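Local atomic coordinates of transcriptional regulator, PadR family (Bacillus cereus, PDB entry 4ESB), a protein that probably regulates transcription as a DNA-binding protein of the PadR family, built on a winged helix-turn-helix fold and present here as two copies. Residues S19-E22 with Y26-S29; R51-K56 with K72-T77. All blocks are in the same frame, centred on the assembly; numbering follows the deposited sequence.

Interaction 1: S19-E22 with Y26-S29; sequences SQEE and YELS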
loop_
_atom_site.group_PDB
_atom_site.type_symbol
_atom_site.label_atom_id
_atom_site.label_comp_id
_atom_site.label_asym_id
_atom_site.label_seq_id
_atom_site.Cartn_x
_atom_site.Cartn_y
_atom_site.Cartn_z
ATOM N N SER A 19 9.180 10.147 14.551
ATOM C CA SER A 19 9.149 9.485 15.854
ATOM C C SER A 19 10.565 9.182 16.332
ATOM O O SER A 19 10.818 9.082 17.533
ATOM C CB SER A 19 8.313 8.197 15.805
ATOM O OG SER A 19 9.048 7.083 15.323
ATOM N N GLN A 20 11.485 9.053 15.384
ATOM C CA GLN A 20 12.853 8.660 15.694
ATOM C C GLN A 20 13.773 9.861 15.868
ATOM O O GLN A 20 14.794 9.769 16.549
ATOM C CB GLN A 20 13.398 7.731 14.608
ATOM C CG GLN A 20 12.728 6.365 14.576
ATOM C CD GLN A 20 12.916 5.595 15.872
ATOM O OE1 GLN A 20 14.029 5.491 16.388
ATOM N NE2 GLN A 20 11.823 5.056 16.407
ATOM N N GLU A 21 13.412 10.988 15.263
ATOM C CA GLU A 21 14.227 12.192 15.361
ATOM C C GLU A 21 13.442 13.451 15.003
ATOM O O GLU A 21 12.783 13.517 13.968
ATOM C CB GLU A 21 15.446 12.085 14.442
ATOM C CG GLU A 21 16.385 13.277 14.534
ATOM C CD GLU A 21 17.362 13.339 13.376
ATOM O OE1 GLU A 21 17.335 12.428 12.522
ATOM O OE2 GLU A 21 18.156 14.303 13.316
ATOM N N GLU A 22 13.516 14.446 15.880
ATOM C CA GLU A 22 12.990 15.773 15.586
ATOM C C GLU A 22 13.657 16.307 14.325
ATOM O O GLU A 22 14.881 16.404 14.263
ATOM C CB GLU A 22 13.278 16.725 16.748
ATOM C CG GLU A 22 12.048 17.314 17.406
ATOM C CD GLU A 22 12.398 18.370 18.432
ATOM O OE1 GLU A 22 13.465 18.255 19.073
ATOM O OE2 GLU A 22 11.607 19.323 18.594
ATOM N N TYR A 26 12.999 20.633 5.539
ATOM C CA TYR A 26 13.983 20.288 4.521
ATOM C C TYR A 26 14.730 19.014 4.900
ATOM O O TYR A 26 15.018 18.166 4.052
ATOM C CB TYR A 26 14.973 21.437 4.331
ATOM C CG TYR A 26 16.155 21.073 3.465
ATOM C CD1 TYR A 26 15.996 20.842 2.107
ATOM C CD2 TYR A 26 17.429 20.960 4.008
ATOM C CE1 TYR A 26 17.072 20.506 1.312
ATOM C CE2 TYR A 26 18.510 20.627 3.222
ATOM C CZ TYR A 26 18.325 20.399 1.874
ATOM O OH TYR A 26 19.399 20.067 1.084
ATOM N N GLU A 27 15.041 18.896 6.184
ATOM C CA GLU A 27 15.700 17.715 6.725
ATOM C C GLU A 27 14.841 16.474 6.487
ATOM O O GLU A 27 15.349 15.408 6.136
ATOM C CB GLU A 27 15.939 17.915 8.221
ATOM C CG GLU A 27 16.798 16.864 8.892
ATOM C CD GLU A 27 16.939 17.116 10.382
ATOM O OE1 GLU A 27 17.642 16.336 11.060
ATOM O OE2 GLU A 27 16.342 18.095 10.875
ATOM N N LEU A 28 13.533 16.626 6.667
ATOM C CA LEU A 28 12.594 15.523 6.492
ATOM C C LEU A 28 12.581 15.010 5.054
ATOM O O LEU A 28 12.764 13.817 4.809
ATOM C CB LEU A 28 11.182 15.959 6.893
ATOM C CG LEU A 28 10.063 14.948 6.630
ATOM C CD1 LEU A 28 10.323 13.643 7.367
ATOM C CD2 LEU A 28 8.713 15.527 7.024
ATOM N N SER A 29 12.366 15.915 4.105
ATOM C CA SER A 29 12.249 15.532 2.701
ATOM C C SER A 29 13.566 14.993 2.149
ATOM O O SER A 29 13.570 14.146 1.254
ATOM C CB SER A 29 11.787 16.718 1.861
ATOM O OG SER A 29 12.857 17.601 1.612
#

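Interaction 2: R51-K56 with K72-T77; sequences RMQKEK and KYYHIT. With SO4 (sulfate ion), chain B.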
loop_
_atom_site.group_PDB
_atom_site.type_symbol
_atom_site.label_atom_id
_atom_site.label_comp_id
_atom_site.label_asym_id
_atom_site.label_seq_id
_atom_site.Cartn_x
_atom_site.Cartn_y
_atom_site.Cartn_z
ATOM N N ARG A 51 -1.803 18.991 7.292
ATOM C CA ARG A 51 -2.959 18.194 7.660
ATOM C C ARG A 51 -2.633 17.283 8.839
ATOM O O ARG A 51 -3.443 17.129 9.752
ATOM C CB ARG A 51 -3.422 17.378 6.453
ATOM C CG ARG A 51 -4.678 16.569 6.689
ATOM C CD ARG A 51 -5.242 16.049 5.376
ATOM N NE ARG A 51 -4.508 14.886 4.882
ATOM C CZ ARG A 51 -4.714 13.638 5.294
ATOM N NH1 ARG A 51 -5.631 13.376 6.218
ATOM N NH2 ARG A 51 -3.997 12.646 4.785
ATOM N N MET A 52 -1.442 16.693 8.827
ATOM C CA MET A 52 -1.009 15.843 9.927
ATOM C C MET A 52 -0.941 16.650 11.220
ATOM O O MET A 52 -1.150 16.112 12.307
ATOM C CB MET A 52 0.350 15.210 9.618
ATOM C CG MET A 52 0.302 14.155 8.517
ATOM S SD MET A 52 1.917 13.463 8.113
ATOM C CE MET A 52 2.301 12.582 9.625
ATOM N N GLN A 53 -0.660 17.944 11.095
ATOM C CA GLN A 53 -0.660 18.841 12.244
ATOM C C GLN A 53 -2.080 19.124 12.714
ATOM O O GLN A 53 -2.362 19.125 13.912
ATOM C CB GLN A 53 0.016 20.163 11.893
ATOM C CG GLN A 53 1.531 20.131 11.932
ATOM C CD GLN A 53 2.141 21.408 11.403
ATOM O OE1 GLN A 53 2.422 22.336 12.159
ATOM N NE2 GLN A 53 2.341 21.466 10.092
ATOM N N LYS A 54 -2.973 19.368 11.763
ATOM C CA LYS A 54 -4.348 19.711 12.088
ATOM C C LYS A 54 -5.049 18.522 12.732
ATOM O O LYS A 54 -5.999 18.692 13.494
ATOM C CB LYS A 54 -5.094 20.162 10.831
ATOM C CG LYS A 54 -6.477 20.753 11.090
ATOM C CD LYS A 54 -7.102 21.286 9.807
ATOM C CE LYS A 54 -7.375 20.179 8.798
ATOM N NZ LYS A 54 -8.385 19.205 9.297
ATOM N N GLU A 55 -4.574 17.318 12.432
ATOM C CA GLU A 55 -5.123 16.119 13.049
ATOM C C GLU A 55 -4.320 15.720 14.285
ATOM O O GLU A 55 -4.574 14.680 14.889
ATOM C CB GLU A 55 -5.149 14.972 12.044
ATOM C CG GLU A 55 -5.791 15.328 10.712
ATOM C CD GLU A 55 -5.783 14.160 9.752
ATOM O OE1 GLU A 55 -5.000 13.215 9.985
ATOM O OE2 GLU A 55 -6.553 14.187 8.770
ATOM N N LYS A 56 -3.347 16.549 14.645
ATOM C CA LYS A 56 -2.618 16.395 15.898
ATOM C C LYS A 56 -1.773 15.123 15.942
ATOM O O LYS A 56 -1.571 14.543 17.010
ATOM C CB LYS A 56 -3.601 16.414 17.073
ATOM C CG LYS A 56 -4.522 17.632 17.076
ATOM C CD LYS A 56 -4.049 18.686 18.064
ATOM C CE LYS A 56 -4.461 20.085 17.632
ATOM N NZ LYS A 56 -3.460 21.101 18.061
ATOM N N LYS A 72 11.719 25.362 12.556
ATOM C CA LYS A 72 10.485 24.729 12.998
ATOM C C LYS A 72 10.626 23.210 12.942
ATOM O O LYS A 72 10.394 22.592 11.902
ATOM C CB LYS A 72 9.310 25.200 12.136
ATOM C CG LYS A 72 7.966 24.596 12.513
ATOM C CD LYS A 72 6.811 25.409 11.936
ATOM C CE LYS A 72 5.477 24.711 12.151
ATOM N NZ LYS A 72 4.408 25.219 11.242
ATOM N N TYR A 73 11.014 22.616 14.069
ATOM C CA TYR A 73 11.204 21.174 14.163
ATOM C C TYR A 73 9.884 20.487 14.491
ATOM O O TYR A 73 9.109 20.979 15.307
ATOM C CB TYR A 73 12.227 20.837 15.250
ATOM C CG TYR A 73 13.660 21.176 14.897
ATOM C CD1 TYR A 73 14.467 20.263 14.233
ATOM C CD2 TYR A 73 14.207 22.406 15.240
ATOM C CE1 TYR A 73 15.780 20.566 13.915
ATOM C CE2 TYR A 73 15.517 22.717 14.928
ATOM C CZ TYR A 73 16.299 21.794 14.265
ATOM O OH TYR A 73 17.603 22.100 13.950
ATOM N N TYR A 74 9.640 19.343 13.860
ATOM C CA TYR A 74 8.418 18.584 14.101
ATOM C C TYR A 74 8.682 17.402 15.027
ATOM O O TYR A 74 9.684 16.701 14.882
ATOM C CB TYR A 74 7.833 18.061 12.788
ATOM C CG TYR A 74 7.382 19.134 11.825
ATOM C CD1 TYR A 74 6.144 19.746 11.968
ATOM C CD2 TYR A 74 8.186 19.521 10.761
ATOM C CE1 TYR A 74 5.725 20.722 11.086
ATOM C CE2 TYR A 74 7.775 20.497 9.873
ATOM C CZ TYR A 74 6.544 21.093 10.040
ATOM O OH TYR A 74 6.130 22.065 9.159
ATOM N N HIS A 75 7.782 17.189 15.981
ATOM C CA HIS A 75 7.812 15.983 16.800
ATOM C C HIS A 75 6.445 15.313 16.791
ATOM O O HIS A 75 5.436 15.938 16.469
ATOM C CB HIS A 75 8.249 16.294 18.235
ATOM C CG HIS A 75 7.287 17.156 18.991
ATOM N ND1 HIS A 75 6.054 16.707 19.407
ATOM C CD2 HIS A 75 7.384 18.439 19.414
ATOM C CE1 HIS A 75 5.429 17.679 20.052
ATOM N NE2 HIS A 75 6.215 18.738 20.069
ATOM N N ILE A 76 6.427 14.036 17.153
ATOM C CA ILE A 76 5.223 13.215 17.087
ATOM C C ILE A 76 4.431 13.331 18.385
ATOM O O ILE A 76 5.012 13.439 19.466
ATOM C CB ILE A 76 5.594 11.736 16.833
ATOM C CG1 ILE A 76 4.385 10.943 16.334
ATOM C CG2 ILE A 76 6.184 11.103 18.094
ATOM C CD1 ILE A 76 4.755 9.575 15.782
ATOM N N THR A 77 3.106 13.326 18.273
ATOM C CA THR A 77 2.239 13.359 19.449
ATOM C C THR A 77 1.922 11.939 19.896
ATOM O O THR A 77 2.240 10.975 19.197
ATOM C CB THR A 77 0.907 14.085 19.167
ATOM O OG1 THR A 77 0.128 13.328 18.231
ATOM C CG2 THR A 77 1.155 15.485 18.618
HETATM S S SO4 B . 12.816 25.965 8.695
HETATM O O1 SO4 B . 14.263 25.981 8.506
HETATM O O2 SO4 B . 12.302 27.333 8.670
HETATM O O3 SO4 B . 12.189 25.185 7.632
HETATM O O4 SO4 B . 12.499 25.357 9.977
HETATM O O HOH W 1 3.962 23.523 9.128
#

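Interaction 1: S19-E22 with Y26-S29
Glu21 and Glu22, just beyond the end of helix 10-20, run past Glu27 in the first turn of helix 25-34 at a wide backbone spacing, the nearest CA atoms, those of Glu22 and Leu28, being 9.1 Å apart. The contact is made by the ends of Glu21 and Glu27. Glu21 is the first residue to leave helical geometry, and its CB points at the neighbouring helix. Both glutamates are stretched out: CG lies anti to the backbone N in Glu21 (chi1 -177°) as in Glu27 (chi1 -171°), which carries the two carboxylates toward each other. The side chains cross at about a right angle, the carboxylate planes are 82° apart, and Glu21 OE2 comes to 3.1 Å from Glu27 OE1. This is an approach of two acceptors and not a bond, and it would be expected to favour partial protonation or nearby cations. Lys31 offers Glu21 OE1 a long, weak ion pair, while a hydrogen bond from the backbone N of Tyr24 ties Glu27 OE2 to the end of the short strand 23-24. Glu22 directs its CB away and is engaged by Lys63 in a salt bridge. Together the segments frame the tight connection in which helix 10-20 passes through strand 23-24 into helix 25-34, the first of the two helix-turn-helix helices, as expected of a winged helix-turn-helix domain.

Interaction 2: R51-K56 with K72-T77
Gln53, in the last turn of helix 42-54, packs its amide against Tyr74 of strand 70-76. Amide and ring planes stand 79° apart; Gln53 OE1 lies at the ring edge, and Gln53 NE2 comes 3.6 Å from Tyr74 CE1. Polar contacts gather round one water, which accepts hydrogen bonds from Gln53 NE2 (2.8 Å) and Lys72 NZ (2.7 Å) and also bonds to Tyr74 OH. Gln53 NE2 donates to Leu49 O as well, which ties the amide back to its own helix. Lys72 reaches the water with an extended chain, CG anti to the backbone N (chi1 180°). Its backbone N donates to O4 of a sulfate ion at 2.7 Å; the ion, also bound by Arg71, probably comes from the crystallisation liquor. Just past the C-terminal end of helix 42-54, Lys56 closes a Schellman motif, and its carbonyl O accepts a hydrogen bond from Thr77 OG1; the modelled length is very short and therefore doubtful in detail. Thr77 OG1 also caps helix 78-101 through Gly80 N. The recognition helix, as 42-54 would be in this fold, is thus joined to the returning strand of the wing and to the start of the long C-terminal helix, an arrangement belonging to the winged helix-turn-helix.

Both contacts lie near the surface, although interaction 2 includes the buried Tyr74. Interaction 1 brings the residues after helix 10-20 beside the first turn of helix 25-34, whereas interaction 2 fastens helix 42-54 to a strand further along the chain; interaction 1 closes before interaction 2 opens. Their chemistry differs: two like-charged carboxylates come close with their planes nearly perpendicular in 19-22 with 26-29, while amide packing, a bridging water and a threonine hydroxyl serve 51-56 with 72-77. They meet on strand 70-76, where Glu22 CG packs 3.5 Å from Tyr74 O and Ser19 CB lies 3.8 Å from Ile76 CD1. Through these contacts the end of helix 10-20 and the residues after it pack on a strand of the wing.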